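Local coordinates for protein HIRA (Homo sapiens, PDB 5YJE), which cooperates with ASF1A to assemble chromatin outside DNA replication, and is here the C-terminal part of this histone chaperone subunit, seen as a trimer, at residues C204-P207 with W212-V215; G242-I247 with E278-A283. One frame throughout, in Å; residues are numbered along the deposited sequence.

Contact 1: C204-P207 with W212-V215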
loop_
_atom_site.group_PDB
_atom_site.type_symbol
_atom_site.label_atom_id
_atom_site.label_comp_id
_atom_site.label_asym_id
_atom_site.label_seq_id
_atom_site.Cartn_x
_atom_site.Cartn_y
_atom_site.Cartn_z
ATOM N N CYS B 204 17.619 0.797 7.896
ATOM C CA CYS B 204 16.595 1.791 7.695
ATOM C C CYS B 204 15.424 1.106 7.007
ATOM O O CYS B 204 15.598 0.065 6.354
ATOM C CB CYS B 204 17.125 2.965 6.880
ATOM S SG CYS B 204 17.058 2.650 5.145
ATOM N N PHE B 205 14.224 1.663 7.188
ATOM C CA PHE B 205 13.039 1.123 6.535
ATOM C C PHE B 205 12.749 1.943 5.282
ATOM O O PHE B 205 12.565 3.160 5.358
ATOM C CB PHE B 205 11.816 1.101 7.454
ATOM C CG PHE B 205 10.692 0.283 6.892
ATOM C CD1 PHE B 205 10.618 -1.074 7.135
ATOM C CD2 PHE B 205 9.756 0.860 6.050
ATOM C CE1 PHE B 205 9.597 -1.849 6.561
ATOM C CE2 PHE B 205 8.747 0.104 5.497
ATOM C CZ PHE B 205 8.670 -1.258 5.749
ATOM N N ASN B 206 12.715 1.279 4.133
ATOM C CA ASN B 206 12.395 1.974 2.906
ATOM C C ASN B 206 10.898 1.874 2.672
ATOM O O ASN B 206 10.364 0.759 2.640
ATOM C CB ASN B 206 13.160 1.396 1.723
ATOM C CG ASN B 206 13.014 2.256 0.470
ATOM O OD1 ASN B 206 12.342 1.870 -0.483
ATOM N ND2 ASN B 206 13.599 3.457 0.499
ATOM N N PRO B 207 10.181 2.993 2.549
ATOM C CA PRO B 207 8.712 2.891 2.432
ATOM C C PRO B 207 8.254 2.356 1.089
ATOM O O PRO B 207 7.277 1.602 1.035
ATOM C CB PRO B 207 8.235 4.331 2.689
ATOM C CG PRO B 207 9.363 4.999 3.416
ATOM C CD PRO B 207 10.621 4.375 2.799
ATOM N N TRP B 212 13.103 -3.535 5.599
ATOM C CA TRP B 212 14.310 -3.206 6.336
ATOM C C TRP B 212 15.522 -3.410 5.432
ATOM O O TRP B 212 15.679 -4.471 4.810
ATOM C CB TRP B 212 14.398 -4.079 7.569
ATOM C CG TRP B 212 13.391 -3.677 8.582
ATOM C CD1 TRP B 212 12.308 -4.395 8.994
ATOM C CD2 TRP B 212 13.356 -2.436 9.305
ATOM N NE1 TRP B 212 11.607 -3.684 9.943
ATOM C CE2 TRP B 212 12.230 -2.479 10.150
ATOM C CE3 TRP B 212 14.173 -1.292 9.317
ATOM C CZ2 TRP B 212 11.895 -1.423 11.006
ATOM C CZ3 TRP B 212 13.852 -0.255 10.166
ATOM C CH2 TRP B 212 12.714 -0.326 11.006
ATOM N N ASN B 213 16.364 -2.382 5.340
ATOM C CA ASN B 213 17.557 -2.412 4.509
ATOM C C ASN B 213 18.796 -2.111 5.334
ATOM O O ASN B 213 18.831 -1.127 6.077
ATOM C CB ASN B 213 17.475 -1.417 3.359
ATOM C CG ASN B 213 16.282 -1.663 2.480
ATOM O OD1 ASN B 213 15.293 -0.937 2.545
ATOM N ND2 ASN B 213 16.347 -2.716 1.677
ATOM N N LEU B 214 19.822 -2.939 5.161
ATOM C CA LEU B 214 21.131 -2.731 5.769
ATOM C C LEU B 214 21.883 -1.658 4.993
ATOM O O LEU B 214 22.324 -1.892 3.867
ATOM C CB LEU B 214 21.917 -4.037 5.777
ATOM C CG LEU B 214 23.266 -3.946 6.466
ATOM C CD1 LEU B 214 23.074 -3.812 7.991
ATOM C CD2 LEU B 214 24.103 -5.160 6.100
ATOM N N VAL B 215 22.047 -0.485 5.594
ATOM C CA VAL B 215 22.700 0.644 4.945
ATOM C C VAL B 215 24.059 0.936 5.539
ATOM O O VAL B 215 24.729 1.872 5.095
ATOM C CB VAL B 215 21.818 1.907 5.011
ATOM C CG1 VAL B 215 20.513 1.639 4.325
ATOM C CG2 VAL B 215 21.575 2.325 6.478
#
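Cys204 and Phe205 run antiparallel to Asn213 and Trp212, the two strand axes closing to 4.7 Å with their directions 128° apart, so the pair is strongly twisted. Cys204 and Asn213 form the hydrogen-bonded pair: Cys204 N gives its hydrogen to Asn213 O at 2.9 Å, and Asn213 N returns one to Cys204 O at 2.8 Å. Both bonds are close to straight. Phe205 and Trp212 make up the neighbouring non-hydrogen-bonded pair, and their side chains share one face of the sheet.

There the two rings meet T-shaped, the edge of Phe205 directed at the indole face, with planes at 80° and the Phe205 ring and Trp212 five-membered ring centroids 5.1 Å apart. The ring atom CD1 of Phe205 does the touching, over the centre of the indole and 3.7 Å from Trp212 CE2. Chi1 of Trp212, -72°, sets CG beside its own backbone N and lets the indole lie back over the partner strand. The benzo end therefore receives Phe205 CB on its face as well, a CH-pi contact with CB 3.9 Å from the centroid of the Trp212 six-membered ring. Trp212 NE1 is hydrogen-bonded to Ser170 O, which limits rotation of the indole.

These strands are the last hairpin of a four-stranded antiparallel meander, the up-and-down topology of a propeller blade, consistent with the beta-propeller clan of this family. The sheet does not end here: Trp212 and Asn213 also pair with a strand of the second subunit, where Leu130 packs on Trp212.

On the other face Cys204 SG sits 3.7 Å from Val215 CG1, and helix 266-286 covers both through Thr286. Asn206 braces the turn of the hairpin, OD1 taking a hydrogen bond from Leu209 N, while ND2 reaches Thr286 O at the end of that helix.

Contact 2: G242-I247 with E278-A283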
loop_
_atom_site.group_PDB
_atom_site.type_symbol
_atom_site.label_atom_id
_atom_site.label_comp_id
_atom_site.label_asym_id
_atom_site.label_seq_id
_atom_site.Cartn_x
_atom_site.Cartn_y
_atom_site.Cartn_z
ATOM N N GLY B 242 24.864 14.895 6.061
ATOM C CA GLY B 242 23.857 14.006 5.523
ATOM C C GLY B 242 23.548 12.830 6.433
ATOM O O GLY B 242 24.301 12.510 7.356
ATOM N N PRO B 243 22.426 12.152 6.184
ATOM C CA PRO B 243 22.069 10.999 7.021
ATOM C C PRO B 243 23.134 9.912 6.987
ATOM O O PRO B 243 23.725 9.651 8.037
ATOM C CB PRO B 243 20.737 10.517 6.421
ATOM C CG PRO B 243 20.227 11.674 5.624
ATOM C CD PRO B 243 21.434 12.394 5.119
ATOM N N LEU B 244 23.411 9.302 5.818
ATOM C CA LEU B 244 24.387 8.217 5.678
ATOM C C LEU B 244 25.708 8.539 6.369
ATOM O O LEU B 244 26.276 7.699 7.080
ATOM C CB LEU B 244 24.651 7.909 4.196
ATOM C CG LEU B 244 25.471 6.653 3.849
ATOM C CD1 LEU B 244 24.749 5.380 4.243
ATOM C CD2 LEU B 244 25.818 6.616 2.371
ATOM N N ALA B 245 26.191 9.765 6.165
ATOM C CA ALA B 245 27.380 10.208 6.880
ATOM C C ALA B 245 27.187 10.101 8.390
ATOM O O ALA B 245 28.087 9.643 9.102
ATOM C CB ALA B 245 27.739 11.636 6.469
ATOM N N ILE B 246 26.011 10.486 8.897
ATOM C CA ILE B 246 25.774 10.391 10.336
ATOM C C ILE B 246 25.736 8.932 10.783
ATOM O O ILE B 246 26.404 8.558 11.756
ATOM C CB ILE B 246 24.494 11.158 10.731
ATOM C CG1 ILE B 246 24.751 12.675 10.709
ATOM C CG2 ILE B 246 24.000 10.733 12.117
ATOM C CD1 ILE B 246 23.533 13.516 10.374
ATOM N N ILE B 247 24.983 8.085 10.066
ATOM C CA ILE B 247 24.824 6.679 10.455
ATOM C C ILE B 247 26.155 5.948 10.480
ATOM O O ILE B 247 26.410 5.133 11.375
ATOM C CB ILE B 247 23.816 5.969 9.532
ATOM C CG1 ILE B 247 22.400 6.466 9.751
ATOM C CG2 ILE B 247 23.891 4.509 9.679
ATOM C CD1 ILE B 247 22.026 7.566 8.872
ATOM N N GLU B 278 29.259 0.778 -4.618
ATOM C CA GLU B 278 27.880 0.434 -4.946
ATOM C C GLU B 278 27.012 0.386 -3.687
ATOM O O GLU B 278 25.862 0.821 -3.704
ATOM C CB GLU B 278 27.843 -0.898 -5.706
ATOM C CG GLU B 278 28.342 -0.800 -7.142
ATOM C CD GLU B 278 28.577 -2.166 -7.832
ATOM O OE1 GLU B 278 29.079 -2.161 -8.976
ATOM O OE2 GLU B 278 28.262 -3.238 -7.248
ATOM N N ASN B 279 27.549 -0.149 -2.596
ATOM C CA ASN B 279 26.867 -0.132 -1.308
ATOM C C ASN B 279 26.552 1.294 -0.868
ATOM O O ASN B 279 25.443 1.574 -0.414
ATOM C CB ASN B 279 27.726 -0.822 -0.248
ATOM C CG ASN B 279 27.606 -2.343 -0.282
ATOM O OD1 ASN B 279 26.591 -2.885 -0.720
ATOM N ND2 ASN B 279 28.646 -3.037 0.194
ATOM N N GLN B 280 27.521 2.205 -0.994
ATOM C CA GLN B 280 27.308 3.606 -0.620
ATOM C C GLN B 280 26.211 4.246 -1.457
ATOM O O GLN B 280 25.326 4.928 -0.924
ATOM C CB GLN B 280 28.608 4.403 -0.778
ATOM C CG GLN B 280 29.691 4.065 0.216
ATOM C CD GLN B 280 29.211 4.235 1.648
ATOM O OE1 GLN B 280 28.551 3.354 2.190
ATOM N NE2 GLN B 280 29.538 5.376 2.265
ATOM N N VAL B 281 26.270 4.054 -2.778
ATOM C CA VAL B 281 25.265 4.624 -3.673
ATOM C C VAL B 281 23.879 4.089 -3.313
ATOM O O VAL B 281 22.919 4.851 -3.129
ATOM C CB VAL B 281 25.641 4.324 -5.142
ATOM C CG1 VAL B 281 24.558 4.775 -6.121
ATOM C CG2 VAL B 281 26.987 4.966 -5.508
ATOM N N ALA B 282 23.772 2.764 -3.183
ATOM C CA ALA B 282 22.508 2.140 -2.841
ATOM C C ALA B 282 22.006 2.617 -1.480
ATOM O O ALA B 282 20.808 2.832 -1.290
ATOM C CB ALA B 282 22.671 0.623 -2.846
ATOM N N ALA B 283 22.911 2.768 -0.518
ATOM C CA ALA B 283 22.515 3.178 0.812
ATOM C C ALA B 283 21.966 4.589 0.774
ATOM O O ALA B 283 20.964 4.895 1.434
ATOM C CB ALA B 283 23.703 3.072 1.768
#
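The short helix 243-247 docks against the long helix 266-286 through Leu244, which reaches across to Ala283 and Gln280 in the helical part of the chain that follows the beta sheets. Leu244 CA and Ala283 CA are 7.3 Å apart, a close approach consistent with the small side chain of Ala283. Leu244 puts its two branches to different uses. CD1 meets Ala283 CB at 3.5 Å, methyl against methyl. One turn further back along the long helix, Leu244 CD2 lies 3.7 Å from the backbone carbonyl oxygen Gln280 O. With CG anti to the backbone N (chi1 -170°), the leucine extends away from its own helix and both methyls reach the other one.

Gln280 brings the nitrogen of its amide. A bend at chi2 (-57°) folds the amide back toward the short helix, leaving NE2 3.9 Å from Leu244 CD2, a van der Waals approach. The same amide is held by Gln248, just past the short helix, whose NE2 donates to Gln280 OE1. Trp296 of helix 290-307 lies against both Leu244 and Gln280, so a third helix shares this corner.

At the start of the short helix, Gly242 holds the N-cap position, and Glu292 accepts a hydrogen bond from Ala245 N at OE2 and a weak one from Leu244 N at OE1.

No hydrogen bond joins helix 243-247 to the 278-283 turns. Their small interface, 137 Å² in all, rests on van der Waals contact, one methyl pair and one methyl against polar atoms of Gln280. The bonds to Glu292 at one end of the short helix and from Gln248 next to the other supply the directional contacts that this interface lacks.

In the fold
Along the chain the two contacts follow in series. Contact 1 comes first and closes the tight turn between strands 201-206 and 211-217, completing the last four-stranded sheet. From there the chain passes through a disordered segment to helix 243-247, and contact 2 closes the longer excursion that returns along helix 266-286. Neither loop encloses or crosses the other. They meet in space at Val215, whose O lies 3.6 Å from Leu244 CD1 and 3.7 Å from Ala283 CB, so the last strand of this chain's sheet abuts the helix pair. Sheet and helices are thereby joined, and both contacts border the second subunit of the trimer.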